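Local coordinates for beta-lactamase (Sebaldella termitidis, PDB 6N1N), which probably hydrolyses beta-lactams to substituted beta-amino acids, as a member of the class D beta-lactamase family, at residues P147-Y158 against Y206-A217. Numbering follows the deposited sequence.
Sequences PEEQIDFLINLY and YIEAKENVYFFA
Y158 and F215 meet because their first torsions turn both rings into the space between helix 147-158 and the hairpin strands: CG of Y158 lies trans to its backbone N (chi1 176°), whereas CG of F215 sits beside its own N and opposite the carbonyl carbon. The result is an offset edge-to-face pair with centroids 5.7 Å apart, in which F215 turns its edge to the face of Y158. Y158 in turn directs an edge at the face of Y206, and its CD1 comes to 3.7 Å from Y206 CE1; in both pairs the planes lie 73° apart, and the three rings form an aromatic cluster. I155 covers one face of the F215 ring: its CG1 stands 3.7 Å from the centroid and only 7° off the normal, a CH-pi contact. Nearer the start of the helix small groups meet, P147 CB against A217 CB at 3.8 Å, and the backbones come close, P147 CA 5.3 Å from A217 CA, with I151 placing CG2 3.9 Å from F215 CB. The helix packs on the central sheet of the transpeptidase-like fold, running roughly antiparallel to strand 212-217; the end of Q150 leads away from the strand, where its NE2 is hydrogen-bonded to T52 OG1, beside the predicted acylation residue S51. At the far end V213 CG2 comes obliquely against the phenol end of Y158, 3.4 Å from its OH, which is 2.6 Å from a water that donates to E208 OE2, while E208 OE1 forms a salt bridge with R187. No direct hydrogen bond joins the segments, which implies that ring geometry and apolar fit hold this interface, its polar link being water-mediated.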
# COMPACT_ATOMS: atom_id res chain seq x y z
N PRO A 147 -4.18 6.61 6.69
CA PRO A 147 -2.76 6.79 6.27
C PRO A 147 -1.75 6.64 7.41
O PRO A 147 -0.71 6.00 7.23
CB PRO A 147 -2.76 8.21 5.68
CG PRO A 147 -4.18 8.40 5.18
CD PRO A 147 -5.03 7.73 6.24
N GLU A 148 -2.01 7.22 8.57
CA GLU A 148 -1.17 6.98 9.74
C GLU A 148 -1.00 5.49 10.04
O GLU A 148 0.12 5.03 10.31
CB GLU A 148 -1.78 7.72 10.93
CG GLU A 148 -1.15 7.50 12.28
CD GLU A 148 -1.96 8.17 13.39
OE1 GLU A 148 -2.81 9.03 13.06
OE2 GLU A 148 -1.75 7.83 14.57
N GLU A 149 -2.08 4.72 9.98
CA GLU A 149 -2.02 3.30 10.27
C GLU A 149 -1.29 2.52 9.18
O GLU A 149 -0.61 1.52 9.49
CB GLU A 149 -3.44 2.75 10.43
CG GLU A 149 -4.15 3.26 11.66
CD GLU A 149 -5.59 2.83 11.74
OE1 GLU A 149 -6.29 2.85 10.71
OE2 GLU A 149 -6.03 2.47 12.85
N GLN A 150 -1.40 2.95 7.92
CA GLN A 150 -0.59 2.34 6.88
C GLN A 150 0.89 2.50 7.21
O GLN A 150 1.66 1.54 7.13
CB GLN A 150 -0.86 2.98 5.51
CG GLN A 150 -2.20 2.68 4.91
CD GLN A 150 -2.19 1.52 3.95
OE1 GLN A 150 -1.33 0.64 3.98
NE2 GLN A 150 -3.19 1.51 3.07
N ILE A 151 1.28 3.71 7.59
CA ILE A 151 2.68 3.98 7.89
C ILE A 151 3.13 3.18 9.10
O ILE A 151 4.24 2.62 9.12
CB ILE A 151 2.90 5.49 8.08
CG1 ILE A 151 2.85 6.18 6.70
CG2 ILE A 151 4.21 5.76 8.82
CD1 ILE A 151 2.76 7.68 6.74
N ASP A 152 2.31 3.11 10.15
CA ASP A 152 2.76 2.39 11.33
C ASP A 152 2.97 0.92 11.01
O ASP A 152 3.94 0.31 11.47
CB ASP A 152 1.78 2.62 12.48
CG ASP A 152 2.10 3.93 13.26
OD1 ASP A 152 3.30 4.23 13.49
OD2 ASP A 152 1.17 4.68 13.60
N PHE A 153 2.10 0.36 10.15
CA PHE A 153 2.26 -1.02 9.70
C PHE A 153 3.55 -1.19 8.89
O PHE A 153 4.29 -2.16 9.08
CB PHE A 153 1.02 -1.42 8.89
CG PHE A 153 1.26 -2.58 7.94
CD1 PHE A 153 1.32 -3.87 8.41
CD2 PHE A 153 1.46 -2.35 6.60
CE1 PHE A 153 1.58 -4.92 7.53
CE2 PHE A 153 1.71 -3.37 5.73
CZ PHE A 153 1.77 -4.65 6.18
N LEU A 154 3.84 -0.23 8.02
CA LEU A 154 5.03 -0.31 7.18
C LEU A 154 6.31 -0.16 8.01
O LEU A 154 7.29 -0.82 7.70
CB LEU A 154 4.98 0.74 6.09
CG LEU A 154 3.92 0.51 5.01
CD1 LEU A 154 3.64 1.77 4.24
CD2 LEU A 154 4.35 -0.60 4.07
N ILE A 155 6.29 0.67 9.06
CA ILE A 155 7.46 0.78 9.95
C ILE A 155 7.72 -0.55 10.63
O ILE A 155 8.88 -1.01 10.75
CB ILE A 155 7.25 1.90 10.98
CG1 ILE A 155 7.19 3.28 10.32
CG2 ILE A 155 8.37 1.90 12.01
CD1 ILE A 155 6.66 4.37 11.21
N ASN A 156 6.67 -1.17 11.17
CA ASN A 156 6.81 -2.47 11.80
C ASN A 156 7.30 -3.53 10.81
O ASN A 156 8.03 -4.44 11.19
CB ASN A 156 5.48 -2.89 12.43
CG ASN A 156 5.25 -2.23 13.77
OD1 ASN A 156 6.17 -2.12 14.57
ND2 ASN A 156 4.04 -1.77 14.01
N LEU A 157 6.85 -3.47 9.55
CA LEU A 157 7.39 -4.37 8.53
C LEU A 157 8.89 -4.13 8.33
O LEU A 157 9.70 -5.07 8.37
CB LEU A 157 6.60 -4.17 7.21
CG LEU A 157 6.76 -5.13 6.04
CD1 LEU A 157 5.77 -4.82 4.87
CD2 LEU A 157 8.16 -5.14 5.49
N TYR A 158 9.27 -2.86 8.14
CA TYR A 158 10.68 -2.52 7.96
C TYR A 158 11.53 -2.98 9.14
O TYR A 158 12.63 -3.52 8.93
CB TYR A 158 10.80 -1.01 7.76
CG TYR A 158 12.23 -0.54 7.67
CD1 TYR A 158 12.98 -0.75 6.52
CD2 TYR A 158 12.83 0.10 8.73
CE1 TYR A 158 14.30 -0.33 6.43
CE2 TYR A 158 14.14 0.52 8.65
CZ TYR A 158 14.87 0.31 7.49
OH TYR A 158 16.18 0.75 7.43
N TYR A 206 7.60 2.92 1.29
CA TYR A 206 8.71 3.63 1.90
C TYR A 206 9.83 3.72 0.88
O TYR A 206 9.96 2.89 -0.02
CB TYR A 206 9.17 2.98 3.21
CG TYR A 206 9.78 1.58 3.22
CD1 TYR A 206 11.15 1.38 3.08
CD2 TYR A 206 9.00 0.46 3.48
CE1 TYR A 206 11.72 0.11 3.17
CE2 TYR A 206 9.56 -0.84 3.54
CZ TYR A 206 10.92 -1.00 3.37
OH TYR A 206 11.50 -2.27 3.48
N ILE A 207 10.64 4.76 1.05
CA ILE A 207 11.76 5.04 0.18
C ILE A 207 13.01 5.13 1.03
O ILE A 207 13.03 5.84 2.04
CB ILE A 207 11.53 6.33 -0.65
CG1 ILE A 207 12.67 6.47 -1.68
CG2 ILE A 207 11.41 7.60 0.21
CD1 ILE A 207 12.42 7.59 -2.74
N GLU A 208 14.04 4.40 0.62
CA GLU A 208 15.37 4.44 1.23
C GLU A 208 16.20 5.47 0.47
O GLU A 208 16.46 5.31 -0.73
CB GLU A 208 16.03 3.06 1.16
CG GLU A 208 15.28 2.01 1.98
CD GLU A 208 15.74 0.56 1.85
OE1 GLU A 208 16.15 0.15 0.74
OE2 GLU A 208 15.67 -0.19 2.86
N ALA A 209 16.63 6.52 1.18
CA ALA A 209 17.33 7.64 0.56
C ALA A 209 18.04 8.42 1.65
O ALA A 209 17.55 8.48 2.79
CB ALA A 209 16.37 8.56 -0.19
N LYS A 210 19.16 9.03 1.30
CA LYS A 210 19.83 10.01 2.16
C LYS A 210 20.20 9.43 3.52
O LYS A 210 20.02 10.07 4.56
CB LYS A 210 18.96 11.26 2.36
CG LYS A 210 18.69 12.05 1.08
CD LYS A 210 18.03 13.38 1.40
CE LYS A 210 19.03 14.41 1.89
NZ LYS A 210 18.35 15.62 2.45
N GLU A 211 20.73 8.20 3.52
CA GLU A 211 21.04 7.47 4.75
C GLU A 211 19.87 7.55 5.72
O GLU A 211 20.03 7.82 6.91
CB GLU A 211 22.34 7.99 5.38
CG GLU A 211 23.59 7.60 4.60
CD GLU A 211 24.89 8.06 5.27
OE1 GLU A 211 25.10 9.29 5.39
OE2 GLU A 211 25.68 7.18 5.70
N ASN A 212 18.69 7.27 5.20
CA ASN A 212 17.46 7.40 5.97
C ASN A 212 16.41 6.53 5.31
O ASN A 212 16.65 5.91 4.26
CB ASN A 212 17.03 8.86 6.01
CG ASN A 212 16.14 9.20 7.18
OD1 ASN A 212 15.52 8.34 7.82
ND2 ASN A 212 16.03 10.48 7.44
N VAL A 213 15.23 6.51 5.92
CA VAL A 213 14.04 5.87 5.36
C VAL A 213 12.87 6.83 5.56
O VAL A 213 12.66 7.34 6.66
CB VAL A 213 13.70 4.53 6.02
CG1 VAL A 213 12.62 3.79 5.22
CG2 VAL A 213 14.91 3.67 6.14
N TYR A 214 12.09 7.02 4.51
CA TYR A 214 10.89 7.86 4.56
C TYR A 214 9.68 6.98 4.22
O TYR A 214 9.53 6.53 3.08
CB TYR A 214 10.99 9.05 3.61
CG TYR A 214 12.21 9.90 3.89
CD1 TYR A 214 12.15 11.00 4.76
CD2 TYR A 214 13.45 9.58 3.34
CE1 TYR A 214 13.26 11.73 5.05
CE2 TYR A 214 14.57 10.32 3.62
CZ TYR A 214 14.48 11.39 4.47
OH TYR A 214 15.61 12.12 4.71
N PHE A 215 8.83 6.76 5.22
CA PHE A 215 7.57 6.05 5.02
C PHE A 215 6.52 7.02 4.53
O PHE A 215 6.50 8.18 4.93
CB PHE A 215 7.15 5.39 6.33
CG PHE A 215 8.14 4.36 6.81
CD1 PHE A 215 7.98 3.04 6.46
CD2 PHE A 215 9.27 4.73 7.52
CE1 PHE A 215 8.91 2.11 6.85
CE2 PHE A 215 10.19 3.79 7.91
CZ PHE A 215 10.02 2.48 7.58
N PHE A 216 5.64 6.55 3.63
CA PHE A 216 4.68 7.48 3.04
C PHE A 216 3.32 6.83 2.80
O PHE A 216 3.21 5.64 2.56
CB PHE A 216 5.19 8.08 1.71
CG PHE A 216 5.42 7.08 0.62
CD1 PHE A 216 4.43 6.76 -0.29
CD2 PHE A 216 6.64 6.45 0.50
CE1 PHE A 216 4.66 5.82 -1.29
CE2 PHE A 216 6.87 5.53 -0.49
CZ PHE A 216 5.87 5.21 -1.38
N ALA A 217 2.29 7.65 2.88
CA ALA A 217 0.96 7.23 2.50
C ALA A 217 0.30 8.44 1.84
O ALA A 217 0.02 9.44 2.50
CB ALA A 217 0.14 6.74 3.70
O HOH W 1 17.21 0.76 5.05